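Local coordinates for protein beta-galactosidase (Bacteroides thetaiotaomicron, PDB 5MUJ) that binds chain B of the plant pectin rhamnogalacturonan II and probably hydrolyses a glycosidic linkage in it, possibly as an arabinofuranosidase, at residues 239-244 and 261-266; 267-272 and 291-296; 285-290 and 300-305. All blocks are in the same frame, centred on the assembly; numbering follows the deposited sequence.

Contact 1: residues 239-244 and 261-266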
loop_
_atom_site.group_PDB
_atom_site.type_symbol
_atom_site.label_atom_id
_atom_site.label_comp_id
_atom_site.label_asym_id
_atom_site.label_seq_id
_atom_site.Cartn_x
_atom_site.Cartn_y
_atom_site.Cartn_z
ATOM N N GLY A 239 18.116 -0.283 -3.366
ATOM C CA GLY A 239 16.765 -0.886 -3.523
ATOM C C GLY A 239 15.756 -0.302 -2.548
ATOM O O GLY A 239 16.041 0.654 -1.848
ATOM N N GLU A 240 14.550 -0.906 -2.529
ATOM C CA GLU A 240 13.486 -0.601 -1.537
ATOM C C GLU A 240 13.186 -1.816 -0.699
ATOM O O GLU A 240 13.057 -2.928 -1.216
ATOM C CB GLU A 240 12.135 -0.199 -2.181
ATOM C CG GLU A 240 12.261 1.045 -3.008
ATOM C CD GLU A 240 10.933 1.612 -3.468
ATOM O OE1 GLU A 240 9.876 1.318 -2.869
ATOM O OE2 GLU A 240 10.955 2.339 -4.465
ATOM N N ARG A 241 13.109 -1.590 0.581
ATOM C CA ARG A 241 13.052 -2.617 1.566
ATOM C C ARG A 241 11.993 -2.236 2.609
ATOM O O ARG A 241 11.611 -1.056 2.729
ATOM C CB ARG A 241 14.428 -2.754 2.243
ATOM C CG ARG A 241 15.525 -3.201 1.304
ATOM C CD ARG A 241 16.907 -3.053 1.973
ATOM N NE ARG A 241 17.954 -3.368 1.017
ATOM C CZ ARG A 241 18.539 -2.492 0.189
ATOM N NH1 ARG A 241 18.140 -1.223 0.127
ATOM N NH2 ARG A 241 19.526 -2.888 -0.609
ATOM N N VAL A 242 11.630 -3.203 3.440
ATOM C CA VAL A 242 10.549 -3.048 4.412
ATOM C C VAL A 242 11.098 -3.069 5.836
ATOM O O VAL A 242 11.858 -3.988 6.212
ATOM C CB VAL A 242 9.491 -4.144 4.232
ATOM C CG1 VAL A 242 8.512 -4.122 5.375
ATOM C CG2 VAL A 242 8.765 -3.969 2.909
ATOM N N GLY A 243 10.670 -2.092 6.628
ATOM C CA GLY A 243 11.032 -2.025 8.034
ATOM C C GLY A 243 9.906 -1.579 8.909
ATOM O O GLY A 243 8.838 -1.262 8.433
ATOM N N ILE A 244 10.172 -1.555 10.207
ATOM C CA ILE A 244 9.213 -1.309 11.262
ATOM C C ILE A 244 9.574 -0.069 12.082
ATOM O O ILE A 244 10.790 0.205 12.387
ATOM C CB ILE A 244 9.152 -2.546 12.187
ATOM C CG1 ILE A 244 8.526 -3.760 11.466
ATOM C CG2 ILE A 244 8.435 -2.248 13.483
ATOM C CD1 ILE A 244 8.600 -5.046 12.260
ATOM N N VAL A 261 13.378 -5.547 8.067
ATOM C CA VAL A 261 12.931 -6.889 8.430
ATOM C C VAL A 261 12.558 -7.770 7.210
ATOM O O VAL A 261 12.319 -8.960 7.371
ATOM C CB VAL A 261 11.714 -6.851 9.374
ATOM C CG1 VAL A 261 12.066 -6.116 10.651
ATOM C CG2 VAL A 261 10.464 -6.264 8.693
ATOM N N PHE A 262 12.490 -7.175 6.024
ATOM C CA PHE A 262 12.154 -7.941 4.838
ATOM C C PHE A 262 12.662 -7.249 3.603
ATOM O O PHE A 262 12.342 -6.104 3.373
ATOM C CB PHE A 262 10.642 -8.106 4.733
ATOM C CG PHE A 262 10.216 -9.116 3.715
ATOM C CD1 PHE A 262 10.683 -10.430 3.735
ATOM C CD2 PHE A 262 9.287 -8.758 2.768
ATOM C CE1 PHE A 262 10.263 -11.357 2.792
ATOM C CE2 PHE A 262 8.872 -9.664 1.821
ATOM C CZ PHE A 262 9.353 -10.966 1.822
ATOM N N ALA A 263 13.478 -7.963 2.828
ATOM C CA ALA A 263 14.114 -7.411 1.668
ATOM C C ALA A 263 14.470 -8.537 0.718
ATOM O O ALA A 263 14.605 -9.682 1.136
ATOM C CB ALA A 263 15.384 -6.680 2.063
ATOM N N HIS A 264 14.664 -8.172 -0.547
ATOM C CA HIS A 264 15.238 -9.057 -1.559
ATOM C C HIS A 264 16.424 -8.372 -2.219
ATOM O O HIS A 264 16.273 -7.368 -2.897
ATOM C CB HIS A 264 14.154 -9.402 -2.570
ATOM C CG HIS A 264 13.011 -10.130 -1.958
ATOM N ND1 HIS A 264 11.854 -9.492 -1.555
ATOM C CD2 HIS A 264 12.839 -11.444 -1.679
ATOM C CE1 HIS A 264 11.025 -10.389 -1.049
ATOM N NE2 HIS A 264 11.595 -11.579 -1.119
ATOM N N GLU A 265 17.626 -8.899 -2.006
ATOM C CA GLU A 265 18.806 -8.185 -2.426
ATOM C C GLU A 265 19.247 -8.465 -3.852
ATOM O O GLU A 265 19.945 -9.456 -4.129
ATOM C CB GLU A 265 19.966 -8.491 -1.484
ATOM C CG GLU A 265 19.754 -8.057 -0.064
ATOM C CD GLU A 265 19.677 -6.545 0.079
ATOM O OE1 GLU A 265 20.202 -5.796 -0.778
ATOM O OE2 GLU A 265 19.033 -6.091 1.042
ATOM N N ALA A 266 18.867 -7.550 -4.737
ATOM C CA ALA A 266 19.475 -7.429 -6.060
ATOM C C ALA A 266 19.460 -5.935 -6.440
ATOM O O ALA A 266 18.772 -5.118 -5.801
ATOM C CB ALA A 266 18.708 -8.266 -7.087
HETATM O O HOH W 1 14.143 -5.340 -1.672
#
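Arg241 meets Glu265 side-on, and the pair shows how a loop can be held to a strand when the main polar groups find mates. Arg241 NE donates to Glu265 OE2 at 2.9 Å and Arg241 NH2 to Glu265 OE1 at 3.0 Å, both nearly straight, with the guanidinium and carboxylate planes only 20° apart. The guanidinium has further partners: NH1 bonds to Gly230 O, and NH2 has a second acceptor in Leu237 O. The methyl CB of Ala263 packs alongside the extended aliphatic part, 3.6 Å from Arg241 CG.

Further along, the backbones pair in antiparallel fashion at Val242. Val242 N donates to Phe262 O at 3.0 Å, while Val242 O takes two donors, Val261 N at 2.9 Å and Phe262 N at 3.3 Å, the signature of a classic beta bulge. Beyond the bulge, Val261 CG1 packs on Ile244 CD1 at 4.0 Å. At the other end a water joins the segments, donating to Glu240 O and accepting from His264 N. The imidazole of His264 is occupied at both nitrogens, ND1 by Thr271 and NE2 by Asp314.

Glu240 points away from 261-266 and belongs to the glycan pocket, where it touches the bound galactose. The chemistry thus separates two duties: backbone bonds, one water and a two-pronged salt bridge hold 261-266 to the strand, and the side chain of Glu240, next to Arg241 in sequence, is left to the pocket.

Contact 2: residues 267-272 and 291-296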
loop_
_atom_site.group_PDB
_atom_site.type_symbol
_atom_site.label_atom_id
_atom_site.label_comp_id
_atom_site.label_asym_id
_atom_site.label_seq_id
_atom_site.Cartn_x
_atom_site.Cartn_y
_atom_site.Cartn_z
ATOM N N ASP A 267 20.219 -5.601 -7.483
ATOM C CA ASP A 267 20.364 -4.231 -7.950
ATOM C C ASP A 267 19.038 -3.615 -8.394
ATOM O O ASP A 267 18.435 -4.021 -9.415
ATOM C CB ASP A 267 21.368 -4.168 -9.104
ATOM C CG ASP A 267 21.633 -2.739 -9.580
ATOM O OD1 ASP A 267 21.196 -1.769 -8.912
ATOM O OD2 ASP A 267 22.293 -2.585 -10.626
ATOM N N GLY A 268 18.600 -2.625 -7.623
ATOM C CA GLY A 268 17.419 -1.859 -7.948
ATOM C C GLY A 268 16.120 -2.580 -7.616
ATOM O O GLY A 268 15.058 -2.044 -7.915
ATOM N N THR A 269 16.164 -3.750 -6.974
ATOM C CA THR A 269 14.919 -4.517 -6.693
ATOM C C THR A 269 14.099 -3.819 -5.625
ATOM O O THR A 269 14.665 -3.306 -4.632
ATOM C CB THR A 269 15.215 -5.944 -6.192
ATOM O OG1 THR A 269 16.006 -6.617 -7.173
ATOM C CG2 THR A 269 13.929 -6.747 -5.922
ATOM N N ILE A 270 12.775 -3.832 -5.814
ATOM C CA ILE A 270 11.860 -3.199 -4.900
ATOM C C ILE A 270 11.110 -4.281 -4.187
ATOM O O ILE A 270 10.604 -5.195 -4.823
ATOM C CB ILE A 270 10.885 -2.264 -5.632
ATOM C CG1 ILE A 270 11.637 -1.049 -6.169
ATOM C CG2 ILE A 270 9.803 -1.758 -4.707
ATOM C CD1 ILE A 270 10.816 -0.170 -7.106
ATOM N N THR A 271 11.003 -4.142 -2.881
ATOM C CA THR A 271 10.127 -4.929 -2.043
ATOM C C THR A 271 9.324 -3.889 -1.278
ATOM O O THR A 271 9.912 -3.020 -0.587
ATOM C CB THR A 271 10.889 -5.831 -1.046
ATOM O OG1 THR A 271 11.814 -6.680 -1.752
ATOM C CG2 THR A 271 9.916 -6.678 -0.191
ATOM N N GLY A 272 7.988 -3.964 -1.397
ATOM C CA GLY A 272 7.211 -3.008 -0.695
ATOM C C GLY A 272 5.718 -3.193 -0.569
ATOM O O GLY A 272 5.165 -4.274 -0.759
ATOM N N PHE A 291 11.354 -5.527 -10.421
ATOM C CA PHE A 291 12.781 -5.622 -10.857
ATOM C C PHE A 291 13.509 -6.676 -10.031
ATOM O O PHE A 291 14.681 -6.501 -9.655
ATOM C CB PHE A 291 13.466 -4.254 -10.818
ATOM C CG PHE A 291 12.638 -3.173 -11.427
ATOM C CD1 PHE A 291 12.207 -3.289 -12.745
ATOM C CD2 PHE A 291 12.185 -2.094 -10.662
ATOM C CE1 PHE A 291 11.379 -2.324 -13.309
ATOM C CE2 PHE A 291 11.358 -1.132 -11.223
ATOM C CZ PHE A 291 10.947 -1.254 -12.542
ATOM N N GLU A 292 12.808 -7.776 -9.765
ATOM C CA GLU A 292 13.385 -8.984 -9.166
ATOM C C GLU A 292 13.979 -9.844 -10.297
ATOM O O GLU A 292 13.269 -10.237 -11.206
ATOM C CB GLU A 292 12.277 -9.741 -8.414
ATOM C CG GLU A 292 12.563 -11.132 -7.934
ATOM C CD GLU A 292 13.919 -11.284 -7.270
ATOM O OE1 GLU A 292 14.215 -10.509 -6.344
ATOM O OE2 GLU A 292 14.661 -12.201 -7.660
ATOM N N PRO A 293 15.304 -10.134 -10.264
ATOM C CA PRO A 293 15.847 -10.932 -11.400
ATOM C C PRO A 293 15.234 -12.324 -11.670
ATOM O O PRO A 293 15.267 -12.779 -12.819
ATOM C CB PRO A 293 17.317 -11.120 -11.030
ATOM C CG PRO A 293 17.610 -10.102 -10.001
ATOM C CD PRO A 293 16.355 -9.676 -9.331
ATOM N N SER A 294 14.702 -12.983 -10.632
ATOM C CA SER A 294 14.133 -14.351 -10.748
ATOM C C SER A 294 12.760 -14.468 -11.431
ATOM O O SER A 294 12.284 -15.587 -11.630
ATOM C CB SER A 294 14.034 -14.983 -9.368
ATOM O OG SER A 294 13.209 -14.206 -8.518
ATOM N N ARG A 295 12.131 -13.330 -11.725
ATOM C CA ARG A 295 10.894 -13.221 -12.492
ATOM C C ARG A 295 11.115 -12.570 -13.889
ATOM O O ARG A 295 11.897 -11.585 -14.057
ATOM C CB ARG A 295 9.878 -12.400 -11.687
ATOM C CG ARG A 295 9.018 -13.195 -10.724
ATOM C CD ARG A 295 9.789 -13.806 -9.603
ATOM N NE ARG A 295 8.925 -14.133 -8.472
ATOM C CZ ARG A 295 9.320 -14.419 -7.238
ATOM N NH1 ARG A 295 10.612 -14.439 -6.923
ATOM N NH2 ARG A 295 8.427 -14.694 -6.300
ATOM N N LYS A 296 10.394 -13.127 -14.868
ATOM C CA LYS A 296 10.364 -12.653 -16.253
ATOM C C LYS A 296 9.141 -11.779 -16.529
ATOM O O LYS A 296 8.679 -11.662 -17.669
ATOM C CB LYS A 296 10.372 -13.845 -17.221
#
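Thr269 and Phe291 join two loop ends through one hydroxyl, and the threonine can be followed atom by atom. Thr269 CB stands 3.5 Å from Phe291 O. From there Thr269 OG1, set beside the backbone N and opposite the carbonyl carbon (chi1 -58°), donates to Phe291 O at 2.8 Å, arriving 34° out of the carbonyl plane. The single hydroxyl proton goes mainly to this oxygen, with Ala266 O a weak second acceptor, and OG1 also lies near CD of Pro293. The other branch, the methyl Thr269 CG2, ends 3.8 Å from Glu292 OE1, an apolar group set against one carboxylate oxygen.

Phe291 itself adopts a left-handed backbone conformation, and its CB points toward 267-272. Phe291 CD2 comes within 4.0 Å of Gly268 O, and Ile270 CD1 meets the ring edge, 4.3 Å from Phe291 CE2. Both hydrophobic residues belong to the glycan pocket: Phe291 touches the bound arabinopyranose and galactose, whereas Ile270 touches galactose and rhamnose.

Following Phe291, the type I turn from Glu292 to Arg295 is tied up by its own polar atoms. Glu292 OE2 is gripped from opposite faces of the carboxylate plane by Ser294 OG at 2.6 Å and Ser294 N at 3.1 Å. Arg295 NH1 then donates to Ser294 OG, close to the guanidinium plane, and Arg295 NH2 forms a salt bridge with Asp319.

The chemistry divides into polar ties and an apolar surface. A hydroxyl-to-carbonyl bond holds the backbone oxygen of Phe291, a chain of charged and polar groups probably stiffens the turn that follows, and Phe291 and Ile270 together offer an apolar surface that the bound sugars touch.

Contact 3: residues 285-290 and 300-305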
loop_
_atom_site.group_PDB
_atom_site.type_symbol
_atom_site.label_atom_id
_atom_site.label_comp_id
_atom_site.label_asym_id
_atom_site.label_seq_id
_atom_site.Cartn_x
_atom_site.Cartn_y
_atom_site.Cartn_z
HETATM N N MSE A 285 1.914 -11.313 5.277
HETATM C CA MSE A 285 2.233 -10.076 4.642
HETATM C C MSE A 285 2.034 -10.266 3.174
HETATM O O MSE A 285 2.773 -11.011 2.527
HETATM C CB MSE A 285 3.698 -9.683 4.895
HETATM C CG MSE A 285 4.045 -8.366 4.235
HETATM SE SE MSE A 285 5.975 -8.152 4.071
HETATM C CE MSE A 285 6.343 -7.770 5.950
ATOM N N PHE A 286 1.055 -9.536 2.646
ATOM C CA PHE A 286 0.932 -9.344 1.211
ATOM C C PHE A 286 1.900 -8.225 0.860
ATOM O O PHE A 286 1.927 -7.200 1.551
ATOM C CB PHE A 286 -0.518 -8.965 0.850
ATOM C CG PHE A 286 -1.504 -10.027 1.194
ATOM C CD1 PHE A 286 -1.619 -11.143 0.378
ATOM C CD2 PHE A 286 -2.247 -9.975 2.368
ATOM C CE1 PHE A 286 -2.562 -12.131 0.671
ATOM C CE2 PHE A 286 -3.147 -10.976 2.675
ATOM C CZ PHE A 286 -3.252 -12.086 1.840
ATOM N N TYR A 287 2.686 -8.433 -0.187
ATOM C CA TYR A 287 3.661 -7.417 -0.634
ATOM C C TYR A 287 3.843 -7.489 -2.136
ATOM O O TYR A 287 3.509 -8.525 -2.767
ATOM C CB TYR A 287 4.986 -7.612 0.122
ATOM C CG TYR A 287 5.821 -8.762 -0.339
ATOM C CD1 TYR A 287 6.786 -8.578 -1.339
ATOM C CD2 TYR A 287 5.685 -10.028 0.228
ATOM C CE1 TYR A 287 7.585 -9.646 -1.762
ATOM C CE2 TYR A 287 6.478 -11.091 -0.184
ATOM C CZ TYR A 287 7.425 -10.880 -1.180
ATOM O OH TYR A 287 8.194 -11.939 -1.588
ATOM N N PHE A 288 4.374 -6.424 -2.723
ATOM C CA PHE A 288 4.788 -6.424 -4.125
ATOM C C PHE A 288 6.293 -6.360 -4.233
ATOM O O PHE A 288 7.017 -5.843 -3.322
ATOM C CB PHE A 288 4.194 -5.302 -4.992
ATOM C CG PHE A 288 4.982 -3.991 -5.059
ATOM C CD1 PHE A 288 4.851 -3.008 -4.053
ATOM C CD2 PHE A 288 5.787 -3.672 -6.153
ATOM C CE1 PHE A 288 5.491 -1.807 -4.136
ATOM C CE2 PHE A 288 6.530 -2.454 -6.197
ATOM C CZ PHE A 288 6.344 -1.528 -5.205
ATOM N N SER A 289 6.757 -6.849 -5.365
ATOM C CA SER A 289 8.140 -6.698 -5.736
ATOM C C SER A 289 8.225 -6.266 -7.185
ATOM O O SER A 289 7.343 -6.570 -7.985
ATOM C CB SER A 289 8.891 -8.002 -5.511
ATOM O OG SER A 289 10.301 -7.793 -5.629
ATOM N N ALA A 290 9.255 -5.518 -7.520
ATOM C CA ALA A 290 9.531 -5.116 -8.895
ATOM C C ALA A 290 11.009 -5.272 -9.158
ATOM O O ALA A 290 11.835 -5.123 -8.214
ATOM C CB ALA A 290 9.087 -3.693 -9.208
ATOM N N PHE A 300 4.957 -7.686 -9.545
ATOM C CA PHE A 300 4.047 -8.746 -9.147
ATOM C C PHE A 300 3.756 -8.718 -7.663
ATOM O O PHE A 300 4.482 -8.041 -6.911
ATOM C CB PHE A 300 4.635 -10.109 -9.511
ATOM C CG PHE A 300 6.019 -10.355 -8.860
ATOM C CD1 PHE A 300 7.223 -9.883 -9.447
ATOM C CD2 PHE A 300 6.101 -11.030 -7.661
ATOM C CE1 PHE A 300 8.481 -10.090 -8.831
ATOM C CE2 PHE A 300 7.355 -11.236 -7.051
ATOM C CZ PHE A 300 8.522 -10.762 -7.642
ATOM N N ASN A 301 2.698 -9.421 -7.249
ATOM C CA ASN A 301 2.368 -9.620 -5.842
ATOM C C ASN A 301 2.566 -11.068 -5.403
ATOM O O ASN A 301 2.198 -12.022 -6.108
ATOM C CB ASN A 301 0.898 -9.237 -5.568
ATOM C CG ASN A 301 0.643 -7.760 -5.740
ATOM O OD1 ASN A 301 1.520 -6.932 -5.589
ATOM N ND2 ASN A 301 -0.598 -7.414 -6.045
ATOM N N THR A 302 3.122 -11.225 -4.201
ATOM C CA THR A 302 3.154 -12.493 -3.499
ATOM C C THR A 302 2.990 -12.266 -1.985
ATOM O O THR A 302 2.500 -11.192 -1.561
ATOM C CB THR A 302 4.354 -13.368 -3.925
ATOM O OG1 THR A 302 4.260 -14.661 -3.309
ATOM C CG2 THR A 302 5.680 -12.725 -3.577
ATOM N N PHE A 303 3.385 -13.230 -1.155
ATOM C CA PHE A 303 3.239 -13.031 0.269
ATOM C C PHE A 303 4.363 -13.697 1.025
ATOM O O PHE A 303 5.046 -14.557 0.493
ATOM C CB PHE A 303 1.907 -13.577 0.770
ATOM C CG PHE A 303 1.839 -15.074 0.761
ATOM C CD1 PHE A 303 1.523 -15.762 -0.410
ATOM C CD2 PHE A 303 2.143 -15.792 1.905
ATOM C CE1 PHE A 303 1.467 -17.169 -0.424
ATOM C CE2 PHE A 303 2.089 -17.196 1.889
ATOM C CZ PHE A 303 1.751 -17.882 0.725
ATOM N N ALA A 304 4.473 -13.259 2.275
ATOM C CA ALA A 304 5.298 -13.875 3.278
ATOM C C ALA A 304 4.499 -14.121 4.544
ATOM O O ALA A 304 3.397 -13.582 4.704
ATOM C CB ALA A 304 6.516 -12.975 3.560
ATOM N N ALA A 305 5.029 -14.913 5.473
ATOM C CA ALA A 305 4.341 -15.124 6.741
ATOM C C ALA A 305 5.329 -15.162 7.920
ATOM O O ALA A 305 6.524 -15.402 7.714
ATOM C CB ALA A 305 3.445 -16.379 6.700
#
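Strands 285-290 and 300-305 run antiparallel with a marked twist, their axes 4.7 Å apart at closest approach and 141° between directions, joined by six backbone hydrogen bonds at the pairs Met285-Ala304, Tyr287-Thr302 and Ser289-Phe300. On the face carrying these pairs, Tyr287 has CG lodged between its backbone N and carbonyl carbon (chi1 76°), which lays the ring alongside Thr302: Thr302 CG2 lies 3.3 Å from Tyr287 OH, and Ala304 CB is 4.2 Å from Tyr287 CE2. The hydroxyl goes on to bond Asp314. With an alanine here, Asp314 would probably lose that partner and a gap would open beside the Thr302 methyl. Phe300 turns one ring face to Ser289 O, 3.6 Å above its plane, while Phe300 CZ touches Ser289 CB at 3.5 Å; Ser289 OG bonds to Ile270 O.

On the opposite face, Asn301 OD1 sits 3.2 Å from Phe288 CB and accepts from Lys334 N, and Phe286 CD1 approaches Phe303 CB. This face packs on strand 331-340 through Phe286, Phe288 and Asn301, and on helix 31-41 through Phe286 and Phe303; across the other lie His264 and Phe262, whose rings meet Tyr287.

In the fold
The five four-stranded antiparallel sheets match a five-bladed beta-propeller, the first strand completing the last blade. Along the chain, contact 1 comes first: it closes the excursion through strand 254-255 by returning the connection between two blades to strand 238-247. Contact 2 opens directly after it, spanning the hairpin of strands 270-279 and 282-290, and contact 3 starts before contact 2 has closed, so these two cross, whereas contact 1 stands in series with both. Contact 2 joins the loops at the glycan-binding end of the blade, and contact 3 pairs its middle strands. The backbone bond of Glu240 with Thr271, and Phe262 packing on Met285 and Ala304, link contact 1 to that next blade.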